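Local structure of L-amino acid deaminase (Proteus vulgaris, 5HXW) at residues 240-245 / 356-361; 93-98 / 400-405; 304-309 / 340-345. The protein probably catalyses the FAD-dependent oxidative deamination of L-amino acids as a membrane-bound flavoenzyme. One frame throughout, in Å; residues are numbered along the deposited sequence.

Contact 1 (240-245 / 356-361); sequences GVWSRL and RNMTAL. With FAD (flavin-adenine dinucleotide), chain G.
Trp242 carries its CG anti to the carbonyl carbon and beside the backbone N (chi1 -55°), which swings the indole toward the loop 356-361. Met358 comes the other way, its chain bent at the last torsion (chi3 -61°), and the two side chains lie alongside, pointing opposite ways. Met358 CG lies at the edge of the indole, near its plane, 4.1 Å from Trp242 CZ2. The sulfur sits further along: Met358 SD is 5.4 Å from the centroid of the Trp242 five-membered ring and 63° off the ring normal, an oblique Met-aromatic contact. From the same side chain, Met358 SD also reaches Val241 CG2 at 4.3 Å.

Behind this apolar touch lies the cofactor. Trp242 CB packs against the adenine, 3.5 Å from FAD N7A, while FAD C8A approaches the indole itself obliquely. Gly240 N lies 3.4 Å from FAD C5B, on the adenosine ribose. The indole is pinned by its N-H as well: Trp242 NE1 is hydrogen-bonded to Glu74 OE2, whose residue also touches Met358. Lys68, an FAD-binding residue beside the indole, donates from NZ to Arg356 O and ties the far loop to the same neighbourhood.

The chemistry is thus divided: what meets across the segments is apolar, with a loose, oblique Met-aromatic component, while the bond from the indole N-H to Glu74 helps to set the ring, and that from Lys68 to Arg356 O the loop, around the adenosine half of FAD.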
loop_
_atom_site.group_PDB
_atom_site.type_symbol
_atom_site.label_atom_id
_atom_site.label_comp_id
_atom_site.label_asym_id
_atom_site.label_seq_id
_atom_site.Cartn_x
_atom_site.Cartn_y
_atom_site.Cartn_z
ATOM N N GLY A 240 -4.762 6.233 -5.000
ATOM C CA GLY A 240 -3.907 5.087 -5.311
ATOM C C GLY A 240 -3.182 5.243 -6.633
ATOM O O GLY A 240 -2.411 6.193 -6.821
ATOM N N VAL A 241 -3.458 4.316 -7.551
ATOM C CA VAL A 241 -2.848 4.310 -8.890
ATOM C C VAL A 241 -3.398 5.421 -9.799
ATOM O O VAL A 241 -2.749 5.808 -10.774
ATOM C CB VAL A 241 -2.915 2.912 -9.579
ATOM C CG1 VAL A 241 -2.334 1.831 -8.675
ATOM C CG2 VAL A 241 -4.329 2.536 -10.015
ATOM N N TRP A 242 -4.576 5.937 -9.450
ATOM C CA TRP A 242 -5.284 6.953 -10.233
ATOM C C TRP A 242 -4.895 8.393 -9.886
ATOM O O TRP A 242 -5.360 9.333 -10.539
ATOM C CB TRP A 242 -6.794 6.781 -10.065
ATOM C CG TRP A 242 -7.280 5.408 -10.396
ATOM C CD1 TRP A 242 -7.404 4.356 -9.536
ATOM C CD2 TRP A 242 -7.708 4.935 -11.679
ATOM N NE1 TRP A 242 -7.880 3.255 -10.202
ATOM C CE2 TRP A 242 -8.077 3.580 -11.518
ATOM C CE3 TRP A 242 -7.819 5.524 -12.950
ATOM C CZ2 TRP A 242 -8.551 2.798 -12.586
ATOM C CZ3 TRP A 242 -8.289 4.749 -14.010
ATOM C CH2 TRP A 242 -8.645 3.398 -13.819
ATOM N N SER A 243 -4.047 8.560 -8.869
ATOM C CA SER A 243 -3.665 9.887 -8.369
ATOM C C SER A 243 -2.978 10.779 -9.410
ATOM O O SER A 243 -3.256 11.983 -9.471
ATOM C CB SER A 243 -2.804 9.766 -7.113
ATOM O OG SER A 243 -3.541 9.202 -6.043
ATOM N N ARG A 244 -2.099 10.186 -10.221
ATOM C CA ARG A 244 -1.454 10.887 -11.337
ATOM C C ARG A 244 -2.485 11.473 -12.311
ATOM O O ARG A 244 -2.409 12.660 -12.663
ATOM C CB ARG A 244 -0.474 9.968 -12.086
ATOM C CG ARG A 244 -0.029 10.554 -13.414
ATOM C CD ARG A 244 0.987 9.736 -14.182
ATOM N NE ARG A 244 1.188 10.346 -15.500
ATOM C CZ ARG A 244 1.996 11.378 -15.762
ATOM N NH1 ARG A 244 2.723 11.946 -14.804
ATOM N NH2 ARG A 244 2.078 11.844 -17.001
ATOM N N LEU A 245 -3.437 10.635 -12.721
ATOM C CA LEU A 245 -4.476 11.004 -13.683
ATOM C C LEU A 245 -5.384 12.130 -13.170
ATOM O O LEU A 245 -5.795 12.996 -13.948
ATOM C CB LEU A 245 -5.291 9.768 -14.089
ATOM C CG LEU A 245 -6.303 9.810 -15.244
ATOM C CD1 LEU A 245 -5.678 10.189 -16.581
ATOM C CD2 LEU A 245 -6.993 8.459 -15.351
ATOM N N ARG A 356 -13.688 2.528 -14.544
ATOM C CA ARG A 356 -14.028 2.455 -13.111
ATOM C C ARG A 356 -13.448 1.235 -12.385
ATOM O O ARG A 356 -12.777 1.381 -11.363
ATOM C CB ARG A 356 -15.550 2.547 -12.898
ATOM C CG ARG A 356 -15.984 2.503 -11.439
ATOM C CD ARG A 356 -17.496 2.473 -11.291
ATOM N NE ARG A 356 -18.068 3.819 -11.248
ATOM C CZ ARG A 356 -18.626 4.444 -12.282
ATOM N NH1 ARG A 356 -18.709 3.862 -13.475
ATOM N NH2 ARG A 356 -19.108 5.664 -12.121
ATOM N N ASN A 357 -13.702 0.051 -12.931
ATOM C CA ASN A 357 -13.274 -1.202 -12.320
ATOM C C ASN A 357 -12.144 -1.846 -13.110
ATOM O O ASN A 357 -12.278 -2.098 -14.311
ATOM C CB ASN A 357 -14.468 -2.156 -12.165
ATOM C CG ASN A 357 -15.645 -1.510 -11.449
ATOM O OD1 ASN A 357 -15.493 -0.911 -10.387
ATOM N ND2 ASN A 357 -16.828 -1.628 -12.034
ATOM N N MET A 358 -11.023 -2.079 -12.428
ATOM C CA MET A 358 -9.854 -2.732 -13.022
ATOM C C MET A 358 -10.183 -4.195 -13.293
ATOM O O MET A 358 -10.861 -4.843 -12.487
ATOM C CB MET A 358 -8.625 -2.619 -12.114
ATOM C CG MET A 358 -8.262 -1.197 -11.700
ATOM S SD MET A 358 -6.670 -1.023 -10.865
ATOM C CE MET A 358 -6.893 -2.035 -9.400
ATOM N N THR A 359 -9.721 -4.694 -14.437
ATOM C CA THR A 359 -10.057 -6.044 -14.901
ATOM C C THR A 359 -8.813 -6.926 -15.080
ATOM O O THR A 359 -8.870 -7.965 -15.749
ATOM C CB THR A 359 -10.887 -6.012 -16.214
ATOM O OG1 THR A 359 -10.165 -5.303 -17.226
ATOM C CG2 THR A 359 -12.251 -5.352 -16.004
ATOM N N ALA A 360 -7.703 -6.515 -14.465
ATOM C CA ALA A 360 -6.425 -7.226 -14.562
ATOM C C ALA A 360 -6.479 -8.610 -13.905
ATOM O O ALA A 360 -6.958 -8.750 -12.778
ATOM C CB ALA A 360 -5.308 -6.389 -13.961
ATOM N N LEU A 361 -5.994 -9.617 -14.624
ATOM C CA LEU A 361 -6.026 -11.006 -14.159
ATOM C C LEU A 361 -4.674 -11.492 -13.620
ATOM O O LEU A 361 -3.627 -11.097 -14.139
ATOM C CB LEU A 361 -6.509 -11.943 -15.277
ATOM C CG LEU A 361 -7.952 -11.844 -15.789
ATOM C CD1 LEU A 361 -8.124 -12.724 -17.017
ATOM C CD2 LEU A 361 -8.980 -12.204 -14.721
HETATM P PA FAD G . -5.874 2.228 -2.798
HETATM O O1A FAD G . -5.897 1.672 -4.200
HETATM O O2A FAD G . -6.010 1.279 -1.647
HETATM O O5B FAD G . -7.023 3.339 -2.670
HETATM C C5B FAD G . -7.254 4.283 -3.706
HETATM C C4B FAD G . -8.751 4.395 -3.906
HETATM O O4B FAD G . -9.066 5.638 -4.527
HETATM C C3B FAD G . -9.279 3.298 -4.816
HETATM O O3B FAD G . -10.266 2.574 -4.076
HETATM C C2B FAD G . -9.882 4.035 -6.003
HETATM O O2B FAD G . -11.097 3.442 -6.458
HETATM C C1B FAD G . -10.132 5.424 -5.449
HETATM N N9A FAD G . -10.128 6.506 -6.460
HETATM C C8A FAD G . -9.157 6.761 -7.361
HETATM N N7A FAD G . -9.465 7.836 -8.123
HETATM C C5A FAD G . -10.661 8.286 -7.708
HETATM C C6A FAD G . -11.572 9.393 -8.084
HETATM N N6A FAD G . -11.229 10.236 -9.082
HETATM N N1A FAD G . -12.735 9.532 -7.396
HETATM C C2A FAD G . -13.073 8.695 -6.392
HETATM N N3A FAD G . -12.293 7.663 -5.998
HETATM C C4A FAD G . -11.097 7.414 -6.603
HETATM N N1 FAD G . 1.770 -2.871 1.638
HETATM C C2 FAD G . 2.306 -3.312 2.803
HETATM O O2 FAD G . 2.444 -2.489 3.732
HETATM N N3 FAD G . 2.695 -4.592 2.977
HETATM C C4 FAD G . 2.574 -5.523 2.010
HETATM O O4 FAD G . 2.941 -6.705 2.210
HETATM C C4X FAD G . 1.986 -5.115 0.699
HETATM N N5 FAD G . 1.823 -5.978 -0.334
HETATM C C5X FAD G . 1.295 -5.576 -1.524
HETATM C C6 FAD G . 1.134 -6.485 -2.575
HETATM C C7 FAD G . 0.578 -6.081 -3.792
HETATM C C7M FAD G . 0.421 -7.090 -4.903
HETATM C C8 FAD G . 0.153 -4.657 -3.965
HETATM C C8M FAD G . -0.458 -4.128 -5.232
HETATM C C9 FAD G . 0.313 -3.758 -2.922
HETATM C C9A FAD G . 0.867 -4.154 -1.707
HETATM N N10 FAD G . 1.014 -3.234 -0.637
HETATM C C10 FAD G . 1.584 -3.689 0.574
HETATM C "C1'" FAD G . 0.640 -1.823 -0.807
HETATM C "C2'" FAD G . -0.707 -1.351 -0.310
HETATM O "O2'" FAD G . -1.737 -2.175 -0.858
HETATM C "C3'" FAD G . -0.889 0.073 -0.832
HETATM O "O3'" FAD G . 0.334 0.839 -0.742
HETATM C "C4'" FAD G . -2.026 0.806 -0.126
HETATM O "O4'" FAD G . -3.266 0.085 -0.254
HETATM C "C5'" FAD G . -2.175 2.188 -0.737
HETATM O "O5'" FAD G . -3.420 2.723 -0.324
HETATM P P FAD G . -4.163 3.832 -1.203
HETATM O O1P FAD G . -5.393 4.210 -0.429
HETATM O O2P FAD G . -3.168 4.902 -1.560
HETATM O O3P FAD G . -4.531 3.083 -2.583
#

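Contact 2 (93-98 / 400-405); sequences FLLHHL and ENPIIS. With 16A (cetyl-trimethyl-ammonium), chain J.
Phe93 O accepts two backbone amides, a bond of 2.7 Å from His97 N and a weaker one from His96 N, in the opening turn of the helix 93-104 that presses Leu95 against Pro402 and Ile404. The contact belongs to the FAD-binding core of a DAO-family oxidoreductase. Strand 403-406 runs antiparallel to 413-417 in its mixed, Rossmann-type sheet, with Ile404 also backbone-bonded to Phe449, and the helix packs beside the point where the chain enters that strand. The Pro402 side chain is also about 4 Å from that of the FAD-binding Thr419, which places the contact just behind the cofactor site.

Leu95 does all the touching from the helix side. Its CG stands anti to the backbone N (chi1 -165°), which brings the CD2 methyl up against both partners: Leu95 CD2 is 4.2 Å from Pro402 CG and 4.4 Å from Ile404 CD1. All three residues are buried. Helix 422-438 joins the same apolar contact, with Glu425 touching Pro402, and Ser429 and Thr433 touching Ile404.

Pro402 O is hydrogen-bonded by Arg453 NH1. His96, one residue along the helix from Leu95, has ND1 bonded to Ile84 O and NE2 to Glu425 OE2, and its ring meets Trp421 edge-to-face; these bonds fix the imidazole's rotation.

At the head of the other segment, Glu400 reaches a bound cetyl-trimethyl-ammonium with its chain extended beyond CG. The carboxylate lies along the detergent's alkyl part, with Glu400 OE2 3.5 Å from C13 of that molecule.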
loop_
_atom_site.group_PDB
_atom_site.type_symbol
_atom_site.label_atom_id
_atom_site.label_comp_id
_atom_site.label_asym_id
_atom_site.label_seq_id
_atom_site.Cartn_x
_atom_site.Cartn_y
_atom_site.Cartn_z
ATOM N N PHE A 93 12.364 4.422 6.831
ATOM C CA PHE A 93 12.491 3.581 8.029
ATOM C C PHE A 93 11.549 3.996 9.160
ATOM O O PHE A 93 10.742 3.184 9.608
ATOM C CB PHE A 93 13.939 3.487 8.540
ATOM C CG PHE A 93 14.071 2.708 9.827
ATOM C CD1 PHE A 93 14.120 1.311 9.813
ATOM C CD2 PHE A 93 14.112 3.368 11.061
ATOM C CE1 PHE A 93 14.220 0.590 11.001
ATOM C CE2 PHE A 93 14.211 2.651 12.249
ATOM C CZ PHE A 93 14.263 1.262 12.220
ATOM N N LEU A 94 11.653 5.249 9.603
ATOM C CA LEU A 94 10.847 5.760 10.722
ATOM C C LEU A 94 9.343 5.772 10.429
ATOM O O LEU A 94 8.528 5.616 11.337
ATOM C CB LEU A 94 11.337 7.143 11.173
ATOM C CG LEU A 94 12.657 7.227 11.961
ATOM C CD1 LEU A 94 13.186 8.654 11.988
ATOM C CD2 LEU A 94 12.521 6.688 13.382
ATOM N N LEU A 95 8.993 5.938 9.154
ATOM C CA LEU A 95 7.617 5.796 8.674
ATOM C C LEU A 95 7.092 4.363 8.880
ATOM O O LEU A 95 5.916 4.170 9.201
ATOM C CB LEU A 95 7.544 6.216 7.201
ATOM C CG LEU A 95 6.240 6.513 6.455
ATOM C CD1 LEU A 95 5.518 7.733 7.001
ATOM C CD2 LEU A 95 6.569 6.725 4.987
ATOM N N HIS A 96 7.977 3.378 8.716
ATOM C CA HIS A 96 7.663 1.959 8.934
ATOM C C HIS A 96 7.780 1.524 10.396
ATOM O O HIS A 96 6.962 0.736 10.890
ATOM C CB HIS A 96 8.577 1.091 8.073
ATOM C CG HIS A 96 8.168 1.026 6.639
ATOM N ND1 HIS A 96 7.749 -0.143 6.043
ATOM C CD2 HIS A 96 8.099 1.983 5.683
ATOM C CE1 HIS A 96 7.451 0.094 4.779
ATOM N NE2 HIS A 96 7.650 1.377 4.536
ATOM N N HIS A 97 8.809 2.037 11.070
ATOM C CA HIS A 97 9.094 1.722 12.467
ATOM C C HIS A 97 7.953 2.150 13.393
ATOM O O HIS A 97 7.558 1.396 14.290
ATOM C CB HIS A 97 10.413 2.372 12.897
ATOM C CG HIS A 97 10.917 1.893 14.221
ATOM N ND1 HIS A 97 11.227 0.572 14.465
ATOM C CD2 HIS A 97 11.174 2.559 15.372
ATOM C CE1 HIS A 97 11.647 0.444 15.710
ATOM N NE2 HIS A 97 11.625 1.635 16.282
ATOM N N LEU A 98 7.434 3.357 13.158
ATOM C CA LEU A 98 6.295 3.895 13.900
ATOM C C LEU A 98 4.965 3.316 13.436
ATOM O O LEU A 98 4.045 3.156 14.246
ATOM C CB LEU A 98 6.257 5.420 13.798
ATOM C CG LEU A 98 6.998 6.218 14.871
ATOM C CD1 LEU A 98 8.488 6.370 14.577
ATOM C CD2 LEU A 98 6.347 7.584 15.020
ATOM N N GLU A 400 11.205 4.940 -5.570
ATOM C CA GLU A 400 10.450 3.908 -4.832
ATOM C C GLU A 400 9.884 4.377 -3.472
ATOM O O GLU A 400 9.414 3.566 -2.668
ATOM C CB GLU A 400 11.284 2.619 -4.696
ATOM C CG GLU A 400 10.498 1.324 -4.838
ATOM C CD GLU A 400 11.360 0.082 -4.661
ATOM O OE1 GLU A 400 12.529 0.078 -5.118
ATOM O OE2 GLU A 400 10.858 -0.897 -4.068
ATOM N N ASN A 401 9.915 5.688 -3.239
ATOM C CA ASN A 401 9.428 6.297 -2.001
ATOM C C ASN A 401 8.075 6.997 -2.181
ATOM O O ASN A 401 7.759 7.429 -3.294
ATOM C CB ASN A 401 10.478 7.269 -1.448
ATOM C CG ASN A 401 11.718 6.562 -0.925
ATOM O OD1 ASN A 401 11.723 5.347 -0.713
ATOM N ND2 ASN A 401 12.781 7.328 -0.711
ATOM N N PRO A 402 7.269 7.109 -1.095
ATOM C CA PRO A 402 5.925 7.705 -1.205
ATOM C C PRO A 402 5.902 9.178 -1.623
ATOM O O PRO A 402 6.907 9.889 -1.477
ATOM C CB PRO A 402 5.356 7.562 0.216
ATOM C CG PRO A 402 6.141 6.463 0.838
ATOM C CD PRO A 402 7.520 6.617 0.275
ATOM N N ILE A 403 4.761 9.609 -2.158
ATOM C CA ILE A 403 4.488 11.028 -2.365
ATOM C C ILE A 403 3.458 11.464 -1.313
ATOM O O ILE A 403 2.261 11.174 -1.426
ATOM C CB ILE A 403 4.071 11.360 -3.827
ATOM C CG1 ILE A 403 5.203 10.991 -4.803
ATOM C CG2 ILE A 403 3.705 12.841 -3.967
ATOM C CD1 ILE A 403 4.801 10.892 -6.264
ATOM N N ILE A 404 3.961 12.110 -0.263
ATOM C CA ILE A 404 3.136 12.703 0.793
ATOM C C ILE A 404 3.516 14.183 0.831
ATOM O O ILE A 404 4.537 14.561 1.422
ATOM C CB ILE A 404 3.340 12.020 2.176
ATOM C CG1 ILE A 404 3.206 10.492 2.070
ATOM C CG2 ILE A 404 2.349 12.573 3.197
ATOM C CD1 ILE A 404 3.978 9.717 3.121
ATOM N N SER A 405 2.702 15.013 0.178
ATOM C CA SER A 405 3.133 16.369 -0.174
ATOM C C SER A 405 2.029 17.422 -0.290
ATOM O O SER A 405 0.871 17.107 -0.589
ATOM C CB SER A 405 3.932 16.325 -1.484
ATOM O OG SER A 405 4.595 17.550 -1.720
HETATM C C1 16A J . 12.345 1.621 -19.280
HETATM C C2 16A J . 11.041 1.649 -18.515
HETATM C C3 16A J . 11.265 1.309 -17.046
HETATM C C4 16A J . 9.936 1.158 -16.316
HETATM C C5 16A J . 10.092 0.308 -15.062
HETATM C C6 16A J . 9.117 0.762 -13.984
HETATM C C7 16A J . 9.418 0.088 -12.651
HETATM C C8 16A J . 8.142 -0.102 -11.844
HETATM C C9 16A J . 8.424 0.042 -10.355
HETATM C C10 16A J . 8.207 -1.279 -9.622
HETATM C C11 16A J . 9.245 -1.487 -8.528
HETATM C C12 16A J . 8.642 -1.241 -7.148
HETATM C C13 16A J . 8.714 -2.489 -6.275
HETATM C C14 16A J . 7.810 -2.345 -5.055
HETATM C C15 16A J . 7.067 -3.645 -4.764
HETATM C C16 16A J . 6.838 -3.813 -3.254
HETATM N N1 16A J . 5.627 -4.562 -2.831
HETATM C C17 16A J . 5.682 -4.707 -1.371
HETATM C C18 16A J . 4.382 -3.845 -3.138
HETATM C C19 16A J . 5.568 -5.920 -3.400
#

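Contact 3 (304-309 / 340-345); sequences VVKESF and QSTHWN. With 16A (cetyl-trimethyl-ammonium), chain H.
A type I beta turn, Val305 to Ser308, leads into the short helix 308-311 and carries Lys306 across to Gln340 and Thr342, in the loop that follows helix 332-339. The turn is closed by Ser308 N bonding to Val305 O at 3.2 Å. The serine side chain reaches back as well: Val305 N donates to Ser308 OG over 2.9 Å with an N-H...O angle of 152°, a second bond bracing the turn.

From the second position of the turn, Lys306 does the work alone. Its CG is placed between the backbone N and the carbonyl carbon (chi1 74°), and beyond CG the chain runs fully extended, putting the ammonium at the far segment. There Lys306 NZ is 3.0 Å from Gln340 O, but the angle is too poor for a hydrogen bond; the bond it does make is to Ser337 O, in the last turn of helix 332-339. The CG2 methyl of Thr342 comes in obliquely at 3.8 Å from Lys306 NZ, and Gln340 CB stands somewhat further off, so the ammonium is flanked by aliphatic groups as well as carbonyls. Phe338 touches the lysine side chain too.

Gln340 O also lies near a detergent head: C19 of a cetyl-trimethyl-ammonium is 3.9 Å from it and 3.7 Å from Ser341 OG. The partial negative charge expected at a helix C-terminal end probably suits the lysine ammonium on Ser337 O. The arrangement is that of a lysine laid against the carbonyl end of a helix, here at the partly exposed rim of a detergent-binding pocket.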
loop_
_atom_site.group_PDB
_atom_site.type_symbol
_atom_site.label_atom_id
_atom_site.label_comp_id
_atom_site.label_asym_id
_atom_site.label_seq_id
_atom_site.Cartn_x
_atom_site.Cartn_y
_atom_site.Cartn_z
ATOM N N VAL A 304 4.129 -1.503 -20.140
ATOM C CA VAL A 304 4.475 -0.323 -20.927
ATOM C C VAL A 304 3.227 0.550 -21.070
ATOM O O VAL A 304 2.198 0.087 -21.561
ATOM C CB VAL A 304 5.039 -0.707 -22.319
ATOM C CG1 VAL A 304 5.400 0.532 -23.133
ATOM C CG2 VAL A 304 6.260 -1.605 -22.180
ATOM N N VAL A 305 3.326 1.794 -20.601
ATOM C CA VAL A 305 2.292 2.818 -20.809
ATOM C C VAL A 305 2.860 3.993 -21.617
ATOM O O VAL A 305 4.041 3.975 -21.983
ATOM C CB VAL A 305 1.646 3.295 -19.478
ATOM C CG1 VAL A 305 0.753 2.208 -18.892
ATOM C CG2 VAL A 305 2.696 3.759 -18.470
ATOM N N LYS A 306 2.028 4.999 -21.905
ATOM C CA LYS A 306 2.465 6.184 -22.657
ATOM C C LYS A 306 3.525 6.973 -21.878
ATOM O O LYS A 306 4.445 7.538 -22.471
ATOM C CB LYS A 306 1.272 7.070 -23.071
ATOM C CG LYS A 306 0.630 7.892 -21.956
ATOM C CD LYS A 306 -0.647 8.581 -22.402
ATOM C CE LYS A 306 -1.366 9.163 -21.196
ATOM N NZ LYS A 306 -2.803 9.450 -21.453
ATOM N N GLU A 307 3.395 6.960 -20.551
ATOM C CA GLU A 307 4.301 7.644 -19.631
ATOM C C GLU A 307 5.709 7.049 -19.611
ATOM O O GLU A 307 6.666 7.741 -19.245
ATOM C CB GLU A 307 3.721 7.643 -18.218
ATOM C CG GLU A 307 2.578 8.623 -17.997
ATOM C CD GLU A 307 1.192 8.074 -18.322
ATOM O OE1 GLU A 307 1.048 6.880 -18.679
ATOM O OE2 GLU A 307 0.222 8.857 -18.209
ATOM N N SER A 308 5.826 5.777 -20.007
ATOM C CA SER A 308 7.112 5.073 -20.080
ATOM C C SER A 308 8.089 5.766 -21.022
ATOM O O SER A 308 9.288 5.803 -20.757
ATOM C CB SER A 308 6.921 3.627 -20.538
ATOM O OG SER A 308 5.839 3.011 -19.867
ATOM N N PHE A 309 7.566 6.309 -22.118
ATOM C CA PHE A 309 8.379 6.986 -23.124
ATOM C C PHE A 309 8.843 8.382 -22.684
ATOM O O PHE A 309 9.825 8.898 -23.216
ATOM C CB PHE A 309 7.621 7.066 -24.455
ATOM C CG PHE A 309 7.244 5.724 -25.026
ATOM C CD1 PHE A 309 8.162 4.984 -25.775
ATOM C CD2 PHE A 309 5.963 5.201 -24.828
ATOM C CE1 PHE A 309 7.813 3.745 -26.307
ATOM C CE2 PHE A 309 5.609 3.963 -25.357
ATOM C CZ PHE A 309 6.534 3.235 -26.098
ATOM N N GLN A 340 -6.876 6.905 -22.603
ATOM C CA GLN A 340 -7.197 7.721 -21.441
ATOM C C GLN A 340 -6.868 9.165 -21.790
ATOM O O GLN A 340 -5.746 9.464 -22.220
ATOM C CB GLN A 340 -6.386 7.285 -20.220
ATOM C CG GLN A 340 -6.974 6.110 -19.455
ATOM C CD GLN A 340 -6.023 5.522 -18.424
ATOM O OE1 GLN A 340 -5.094 6.181 -17.951
ATOM N NE2 GLN A 340 -6.259 4.268 -18.065
ATOM N N SER A 341 -7.853 10.048 -21.629
ATOM C CA SER A 341 -7.658 11.484 -21.832
ATOM C C SER A 341 -6.745 12.080 -20.766
ATOM O O SER A 341 -6.708 11.603 -19.627
ATOM C CB SER A 341 -8.997 12.222 -21.858
ATOM O OG SER A 341 -9.594 12.131 -23.139
ATOM N N THR A 342 -5.993 13.103 -21.164
ATOM C CA THR A 342 -5.149 13.869 -20.247
ATOM C C THR A 342 -5.951 15.023 -19.647
ATOM O O THR A 342 -5.608 15.536 -18.579
ATOM C CB THR A 342 -3.873 14.405 -20.937
ATOM O OG1 THR A 342 -4.233 15.256 -22.031
ATOM C CG2 THR A 342 -3.003 13.258 -21.456
ATOM N N HIS A 343 -7.018 15.417 -20.347
ATOM C CA HIS A 343 -7.914 16.492 -19.919
ATOM C C HIS A 343 -9.376 16.204 -20.234
ATOM O O HIS A 343 -9.700 15.638 -21.281
ATOM C CB HIS A 343 -7.492 17.831 -20.522
ATOM C CG HIS A 343 -6.330 18.455 -19.819
ATOM N ND1 HIS A 343 -5.022 18.140 -20.123
ATOM C CD2 HIS A 343 -6.276 19.349 -18.805
ATOM C CE1 HIS A 343 -4.213 18.824 -19.335
ATOM N NE2 HIS A 343 -4.948 19.567 -18.527
ATOM N N TRP A 344 -10.243 16.590 -19.300
ATOM C CA TRP A 344 -11.688 16.433 -19.434
ATOM C C TRP A 344 -12.432 17.516 -18.660
ATOM O O TRP A 344 -11.962 17.991 -17.618
ATOM C CB TRP A 344 -12.141 15.042 -18.975
ATOM C CG TRP A 344 -11.757 14.709 -17.558
ATOM C CD1 TRP A 344 -12.514 14.905 -16.434
ATOM C CD2 TRP A 344 -10.524 14.127 -17.113
ATOM N NE1 TRP A 344 -11.830 14.482 -15.323
ATOM C CE2 TRP A 344 -10.608 13.998 -15.706
ATOM C CE3 TRP A 344 -9.354 13.699 -17.766
ATOM C CZ2 TRP A 344 -9.566 13.458 -14.935
ATOM C CZ3 TRP A 344 -8.314 13.162 -16.998
ATOM C CH2 TRP A 344 -8.433 13.045 -15.596
ATOM N N ASN A 345 -13.590 17.904 -19.191
ATOM C CA ASN A 345 -14.490 18.841 -18.531
ATOM C C ASN A 345 -15.199 18.167 -17.364
ATOM O O ASN A 345 -15.499 16.970 -17.417
ATOM C CB ASN A 345 -15.500 19.395 -19.532
ATOM C CG ASN A 345 -14.843 20.195 -20.641
ATOM O OD1 ASN A 345 -14.311 21.283 -20.409
ATOM N ND2 ASN A 345 -14.880 19.659 -21.858
HETATM C C1 16A H . 0.056 -1.073 -38.180
HETATM C C2 16A H . 0.002 -0.832 -36.687
HETATM C C3 16A H . -1.183 0.054 -36.322
HETATM C C4 16A H . -1.448 0.039 -34.822
HETATM C C5 16A H . -2.288 1.245 -34.414
HETATM C C6 16A H . -3.270 0.890 -33.305
HETATM C C7 16A H . -3.330 2.003 -32.267
HETATM C C8 16A H . -4.715 2.110 -31.642
HETATM C C9 16A H . -4.614 2.655 -30.222
HETATM C C10 16A H . -5.775 3.585 -29.901
HETATM C C11 16A H . -5.352 5.049 -29.945
HETATM C C12 16A H . -6.048 5.843 -28.847
HETATM C C13 16A H . -7.181 6.693 -29.408
HETATM C C14 16A H . -6.874 8.170 -29.208
HETATM C C15 16A H . -8.031 8.906 -28.538
HETATM C C16 16A H . -7.637 9.384 -27.132
HETATM N N1 16A H . -7.402 10.843 -26.929
HETATM C C17 16A H . -6.290 11.382 -27.740
HETATM C C18 16A H . -8.619 11.642 -27.185
HETATM C C19 16A H . -7.036 11.034 -25.521
#

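Overall arrangement
Contacts 1 and 3 are direct neighbours, their centres 13 Å apart on the same side of the chain's centre. A salt bridge joins them, Arg244 NE to Glu307 OE2 at 3.2 Å, and Leu245 CD1 packs 3.5 Å from Ser341 O. Helix 243-248 therefore links the adenosine side of FAD to the detergent site at Gln340 and Ser341. Contact 2 stands apart: its centre is about 22 Å from that of contact 1, on the opposite side of the chain's centre, and about 27 Å from that of contact 3. The cofactor relates them, since contact 1 touches FAD directly, while Pro402 of contact 2 and Gln340 of contact 3 have side chains about 8 and 11 Å from it.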